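Local coordinates for HRDC domain-containing protein (PDB 3CYM), which probably acts as an RNase D-like 3'-5' exonuclease that trims nucleic acids with the help of bound metal ions, at residues D44-S49 with A170-L175; S152-S157 with R163-Y168. One frame throughout, in Å; residues are numbered along the deposited sequence.

Interaction 1 of 2, residues D44-S49 with A170-L175. With NA (sodium ion), chain B; NA (sodium ion), chain C.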
loop_
_atom_site.group_PDB
_atom_site.type_symbol
_atom_site.label_atom_id
_atom_site.label_comp_id
_atom_site.label_asym_id
_atom_site.label_seq_id
_atom_site.Cartn_x
_atom_site.Cartn_y
_atom_site.Cartn_z
ATOM N N ASP A 44 8.129 1.836 -11.433
ATOM C CA ASP A 44 7.909 0.978 -10.259
ATOM C C ASP A 44 8.882 1.347 -9.137
ATOM O O ASP A 44 9.793 2.153 -9.341
ATOM C CB ASP A 44 8.076 -0.505 -10.623
ATOM C CG ASP A 44 7.267 -1.413 -9.741
ATOM O OD1 ASP A 44 6.492 -0.916 -8.903
ATOM O OD2 ASP A 44 7.403 -2.646 -9.855
ATOM N N ALA A 45 8.693 0.752 -7.958
ATOM C CA ALA A 45 9.588 0.968 -6.827
ATOM C C ALA A 45 9.620 -0.244 -5.921
ATOM O O ALA A 45 8.618 -0.943 -5.761
ATOM C CB ALA A 45 9.172 2.192 -6.036
ATOM N N GLU A 46 10.777 -0.480 -5.316
ATOM C CA GLU A 46 10.913 -1.539 -4.330
ATOM C C GLU A 46 11.156 -0.970 -2.941
ATOM O O GLU A 46 11.837 0.041 -2.784
ATOM C CB GLU A 46 12.042 -2.498 -4.704
ATOM C CG GLU A 46 11.909 -3.169 -6.081
ATOM C CD GLU A 46 10.563 -3.843 -6.311
ATOM O OE1 GLU A 46 10.088 -4.584 -5.431
ATOM O OE2 GLU A 46 9.959 -3.640 -7.389
ATOM N N ARG A 47 10.596 -1.635 -1.937
ATOM C CA ARG A 47 10.810 -1.242 -0.551
ATOM C C ARG A 47 11.138 -2.437 0.343
ATOM O O ARG A 47 10.773 -3.574 0.050
ATOM C CB ARG A 47 9.632 -0.428 -0.014
ATOM C CG ARG A 47 8.282 -1.081 -0.142
ATOM C CD ARG A 47 7.178 -0.030 -0.066
ATOM N NE ARG A 47 7.236 0.872 -1.212
ATOM C CZ ARG A 47 6.571 0.696 -2.351
ATOM N NH1 ARG A 47 6.709 1.574 -3.329
ATOM N NH2 ARG A 47 5.761 -0.343 -2.517
ATOM N N ALA A 48 11.836 -2.171 1.435
ATOM C CA ALA A 48 12.294 -3.235 2.310
ATOM C C ALA A 48 11.314 -3.448 3.464
ATOM O O ALA A 48 11.713 -3.430 4.631
ATOM C CB ALA A 48 13.685 -2.910 2.817
ATOM N N SER A 49 10.034 -3.635 3.117
ATOM C CA SER A 49 8.956 -3.855 4.084
ATOM C C SER A 49 9.181 -5.150 4.850
ATOM O O SER A 49 9.610 -6.150 4.271
ATOM C CB SER A 49 7.602 -3.914 3.372
ATOM O OG SER A 49 7.541 -5.024 2.491
ATOM N N ALA A 170 13.894 -5.083 -12.945
ATOM C CA ALA A 170 13.826 -4.723 -14.355
ATOM C C ALA A 170 12.592 -5.314 -15.033
ATOM O O ALA A 170 11.875 -4.608 -15.745
ATOM C CB ALA A 170 15.066 -5.173 -15.061
ATOM N N LEU A 171 12.334 -6.599 -14.796
ATOM C CA LEU A 171 11.176 -7.268 -15.392
ATOM C C LEU A 171 9.830 -6.657 -14.995
ATOM O O LEU A 171 8.870 -6.742 -15.753
ATOM C CB LEU A 171 11.200 -8.785 -15.143
ATOM C CG LEU A 171 12.124 -9.579 -16.082
ATOM C CD1 LEU A 171 12.345 -10.982 -15.524
ATOM C CD2 LEU A 171 11.593 -9.645 -17.517
ATOM N N ASP A 172 9.779 -6.014 -13.829
ATOM C CA ASP A 172 8.567 -5.334 -13.373
ATOM C C ASP A 172 8.173 -4.044 -14.117
ATOM O O ASP A 172 7.006 -3.637 -14.061
ATOM C CB ASP A 172 8.643 -5.078 -11.868
ATOM C CG ASP A 172 7.985 -6.172 -11.059
ATOM O OD1 ASP A 172 7.582 -7.213 -11.625
ATOM O OD2 ASP A 172 7.857 -5.979 -9.829
ATOM N N VAL A 173 9.130 -3.406 -14.797
ATOM C CA VAL A 173 8.838 -2.267 -15.695
ATOM C C VAL A 173 8.962 -2.607 -17.185
ATOM O O VAL A 173 8.550 -1.821 -18.030
ATOM C CB VAL A 173 9.705 -1.022 -15.405
ATOM C CG1 VAL A 173 9.419 -0.481 -14.037
ATOM C CG2 VAL A 173 11.185 -1.325 -15.580
ATOM N N GLU A 174 9.514 -3.784 -17.481
ATOM C CA GLU A 174 9.814 -4.260 -18.845
ATOM C C GLU A 174 8.629 -4.299 -19.826
ATOM O O GLU A 174 8.810 -4.068 -21.023
ATOM C CB GLU A 174 10.508 -5.637 -18.753
ATOM C CG GLU A 174 10.683 -6.483 -20.045
ATOM C CD GLU A 174 11.693 -5.919 -21.046
ATOM O OE1 GLU A 174 12.304 -4.861 -20.777
ATOM O OE2 GLU A 174 11.868 -6.537 -22.124
ATOM N N LEU A 175 7.426 -4.565 -19.326
ATOM C CA LEU A 175 6.267 -4.774 -20.206
ATOM C C LEU A 175 5.135 -3.772 -20.037
ATOM O O LEU A 175 4.088 -3.918 -20.662
ATOM C CB LEU A 175 5.722 -6.201 -20.046
ATOM C CG LEU A 175 6.711 -7.333 -20.352
ATOM C CD1 LEU A 175 6.175 -8.658 -19.852
ATOM C CD2 LEU A 175 7.045 -7.387 -21.842
HETATM NA NA NA B . 7.478 -4.467 -7.918
HETATM NA NA NA C . 4.856 -1.734 -6.839
HETATM O O HOH W 1 5.352 -2.839 -11.942
HETATM O O HOH W 2 7.091 -3.056 -6.065
HETATM O O HOH W 3 7.720 -6.181 -6.140
HETATM O O HOH W 4 5.225 -3.792 -8.120
HETATM O O HOH W 5 3.895 -0.663 -8.993
HETATM O O HOH W 6 2.498 -1.334 -6.501
#
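D44, E46 and D172 converge on one sodium ion, forming the acidic metal site of a DEDD-type exonuclease domain of the RNase H-like fold, where a central strand presents the first two acids and a later helix the last of the four. Here strand 40-47 and helix 163-174 run roughly antiparallel, their local axes at 154°, and 8.8 Å apart at closest approach. The position of the ions is consistent with the two-metal site of this family, with sodium in place of the catalytic metals.

Metal bonds do most of the joining. The chain B sodium takes D172 OD2 at 2.5 Å, with D44 OD2 and E46 OE2 each a little longer, and three waters complete six ligands. D44 bridges the pair of ions: its other oxygen, OD1, meets the chain C sodium at 2.8 Å, and waters 2 and 4 are shared by both metals. The E46 chain bends at chi2 (-52°), which folds its carboxylate back so that OE2 faces the ion.

Among the polar contacts, D44 OD2 and D172 OD2 approach to 3.4 Å, a closeness that the shared cation probably makes tolerable; their carboxylate planes are turned 41° from each other. K149 pairs with the second oxygen of D172, while Q61 donates to E46 OE2, so second-shell groups help fix how two of the three acids are turned. Water 1 ties the sides together again, donating to D172 O and, weakly, to D44 OD2.

Apolar packing is slight and lies beside the site: V173 touches D44 through one methyl, its CG1 resting 3.7 Å from D44 CB.

Interaction 2 of 2, residues S152-S157 with R163-Y168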
loop_
_atom_site.group_PDB
_atom_site.type_symbol
_atom_site.label_atom_id
_atom_site.label_comp_id
_atom_site.label_asym_id
_atom_site.label_seq_id
_atom_site.Cartn_x
_atom_site.Cartn_y
_atom_site.Cartn_z
ATOM N N SER A 152 9.885 -10.855 -4.598
ATOM C CA SER A 152 8.905 -9.872 -4.126
ATOM C C SER A 152 9.111 -9.473 -2.667
ATOM O O SER A 152 8.974 -8.300 -2.319
ATOM C CB SER A 152 7.474 -10.390 -4.339
ATOM O OG SER A 152 7.169 -11.471 -3.473
ATOM N N ALA A 153 9.445 -10.451 -1.821
ATOM C CA ALA A 153 9.592 -10.217 -0.380
ATOM C C ALA A 153 11.053 -10.063 0.066
ATOM O O ALA A 153 11.404 -10.373 1.205
ATOM C CB ALA A 153 8.874 -11.319 0.422
ATOM N N ALA A 154 11.887 -9.568 -0.847
ATOM C CA ALA A 154 13.308 -9.341 -0.603
ATOM C C ALA A 154 13.559 -8.136 0.307
ATOM O O ALA A 154 12.737 -7.217 0.402
ATOM C CB ALA A 154 14.040 -9.156 -1.932
ATOM N N ASP A 155 14.704 -8.143 0.975
ATOM C CA ASP A 155 15.148 -6.960 1.686
ATOM C C ASP A 155 15.864 -6.064 0.695
ATOM O O ASP A 155 17.059 -6.226 0.469
ATOM C CB ASP A 155 16.073 -7.309 2.858
ATOM C CG ASP A 155 16.521 -6.073 3.636
ATOM O OD1 ASP A 155 16.149 -4.942 3.265
ATOM O OD2 ASP A 155 17.263 -6.218 4.616
ATOM N N TRP A 156 15.139 -5.098 0.130
ATOM C CA TRP A 156 15.692 -4.247 -0.936
ATOM C C TRP A 156 16.779 -3.278 -0.494
ATOM O O TRP A 156 17.392 -2.617 -1.336
ATOM C CB TRP A 156 14.580 -3.535 -1.703
ATOM C CG TRP A 156 13.786 -4.512 -2.486
ATOM C CD1 TRP A 156 12.609 -5.104 -2.116
ATOM C CD2 TRP A 156 14.142 -5.074 -3.754
ATOM N NE1 TRP A 156 12.190 -5.978 -3.098
ATOM C CE2 TRP A 156 13.118 -5.983 -4.112
ATOM C CE3 TRP A 156 15.218 -4.881 -4.636
ATOM C CZ2 TRP A 156 13.136 -6.699 -5.317
ATOM C CZ3 TRP A 156 15.234 -5.603 -5.840
ATOM C CH2 TRP A 156 14.200 -6.497 -6.162
ATOM N N SER A 157 17.042 -3.232 0.813
ATOM C CA SER A 157 18.150 -2.441 1.367
ATOM C C SER A 157 19.508 -3.134 1.270
ATOM O O SER A 157 20.528 -2.541 1.621
ATOM C CB SER A 157 17.872 -2.076 2.825
ATOM O OG SER A 157 17.973 -3.208 3.664
ATOM N N ARG A 163 22.243 -9.998 -8.909
ATOM C CA ARG A 163 21.829 -9.943 -10.305
ATOM C C ARG A 163 20.394 -10.437 -10.528
ATOM O O ARG A 163 19.684 -9.892 -11.364
ATOM C CB ARG A 163 22.816 -10.697 -11.207
ATOM C CG ARG A 163 22.664 -10.364 -12.698
ATOM C CD ARG A 163 23.698 -11.053 -13.569
ATOM N NE ARG A 163 23.139 -11.360 -14.884
ATOM C CZ ARG A 163 23.332 -10.640 -15.987
ATOM N NH1 ARG A 163 22.762 -11.022 -17.124
ATOM N NH2 ARG A 163 24.090 -9.547 -15.967
ATOM N N ASP A 164 19.980 -11.455 -9.776
ATOM C CA ASP A 164 18.610 -11.983 -9.839
ATOM C C ASP A 164 17.560 -10.953 -9.427
ATOM O O ASP A 164 16.492 -10.860 -10.062
ATOM C CB ASP A 164 18.461 -13.215 -8.947
ATOM C CG ASP A 164 19.199 -14.425 -9.482
ATOM O OD1 ASP A 164 19.046 -14.747 -10.684
ATOM O OD2 ASP A 164 19.921 -15.064 -8.686
ATOM N N TRP A 165 17.881 -10.184 -8.380
ATOM C CA TRP A 165 17.006 -9.137 -7.836
ATOM C C TRP A 165 16.883 -7.975 -8.812
ATOM O O TRP A 165 15.784 -7.441 -9.017
ATOM C CB TRP A 165 17.556 -8.605 -6.510
ATOM C CG TRP A 165 17.535 -9.568 -5.350
ATOM C CD1 TRP A 165 17.442 -10.931 -5.401
ATOM C CD2 TRP A 165 17.661 -9.227 -3.965
ATOM N NE1 TRP A 165 17.481 -11.458 -4.129
ATOM C CE2 TRP A 165 17.620 -10.434 -3.230
ATOM C CE3 TRP A 165 17.792 -8.014 -3.271
ATOM C CZ2 TRP A 165 17.710 -10.465 -1.833
ATOM C CZ3 TRP A 165 17.875 -8.043 -1.894
ATOM C CH2 TRP A 165 17.842 -9.262 -1.184
ATOM N N ARG A 166 18.023 -7.576 -9.388
ATOM C CA ARG A 166 18.062 -6.537 -10.416
ATOM C C ARG A 166 17.215 -6.958 -11.611
ATOM O O ARG A 166 16.531 -6.142 -12.202
ATOM C CB ARG A 166 19.502 -6.255 -10.860
ATOM C CG ARG A 166 20.290 -5.353 -9.910
ATOM C CD ARG A 166 21.585 -4.852 -10.542
ATOM N NE ARG A 166 22.660 -5.845 -10.495
ATOM C CZ ARG A 166 23.089 -6.554 -11.538
ATOM N NH1 ARG A 166 22.541 -6.392 -12.733
ATOM N NH2 ARG A 166 24.074 -7.429 -11.384
ATOM N N ASN A 167 17.277 -8.247 -11.943
ATOM C CA ASN A 167 16.475 -8.847 -13.012
ATOM C C ASN A 167 14.969 -8.790 -12.726
ATOM O O ASN A 167 14.177 -8.421 -13.611
ATOM C CB ASN A 167 16.932 -10.290 -13.270
ATOM C CG ASN A 167 16.241 -10.919 -14.447
ATOM O OD1 ASN A 167 16.138 -10.320 -15.510
ATOM N ND2 ASN A 167 15.766 -12.142 -14.265
ATOM N N TYR A 168 14.590 -9.144 -11.495
ATOM C CA TYR A 168 13.207 -9.015 -11.020
ATOM C C TYR A 168 12.703 -7.580 -11.133
ATOM O O TYR A 168 11.595 -7.345 -11.611
ATOM C CB TYR A 168 13.076 -9.503 -9.563
ATOM C CG TYR A 168 11.721 -9.224 -8.917
ATOM C CD1 TYR A 168 10.690 -10.173 -8.963
ATOM C CD2 TYR A 168 11.474 -8.020 -8.246
ATOM C CE1 TYR A 168 9.444 -9.922 -8.367
ATOM C CE2 TYR A 168 10.236 -7.758 -7.656
ATOM C CZ TYR A 168 9.229 -8.713 -7.715
ATOM O OH TYR A 168 8.009 -8.443 -7.127
#
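Between A154 and W165 the backbones come to 8.1 Å, CA to CA, and between S152 and Y168 to 8.2 Å: the irregular chain 152-157 passes one side of the first turns of helix 163-174, and side chains fill the space. The loop leading into this helix thus folds back over the helix's own first turns within the exonuclease domain, with W156, W165 and Y168 as an aromatic cluster.

W165 carries most of it. A154 CB sits squarely over one face of its six-membered ring in a CH-pi contact, 3.8 Å from the centroid and 7° off the normal, while D155 O lies at the ring edge, 3.1 Å from CZ3. The same indole turns its edge to the face of W156 in a tilted edge-to-face pair, planes at 59°. W156 in turn directs its own edge at the helix, its CH2 lying 3.4 Å from W165 O, nearly in the ring plane. A leucine in place of W165 would probably leave A154 CB without its aromatic face and W156 without its edge-to-face partner, opening a gap under the loop.

Y168 meets W156 rim to rim, CD2 to CZ2 at 3.6 Å; CG anti to the backbone N (chi1 172°) carries the ring toward the loop, where S152 N stands over one face and S152 CB touches OH. That hydroxyl is hydrogen-bonded to K149. On the loop side, D155 OD1 accepts from both S157 N, as an Asx turn, and S157 OG, with D155 OD2 tied to R302 and Y303. Cohesion across the contact therefore rests on ring packing, with two backbone carbonyls lying at indole edges, while the polar bonds run within the loop or out to K149, R302 and Y303.

Helix 163-174 serves both contacts, its early turns carrying the aromatic residues of interaction 2 and its last turn the acid and valine of interaction 1, and the two centres lie only 9 Å apart. Both are largely buried, but interaction 2 reaches the surface at S152, whereas every touching residue of interaction 1 is buried. Their chemistry is opposed: sodium and carboxylates in the one, rings and methyls in the other. They meet directly where W156 CD1 packs 3.2 Å from R47 O and A48 CB touches D155 OD1. K149 also links them, pairing with D172 and with Y168, whose side chain lies about 4 Å from a sodium, so the aromatic cluster borders the metal site.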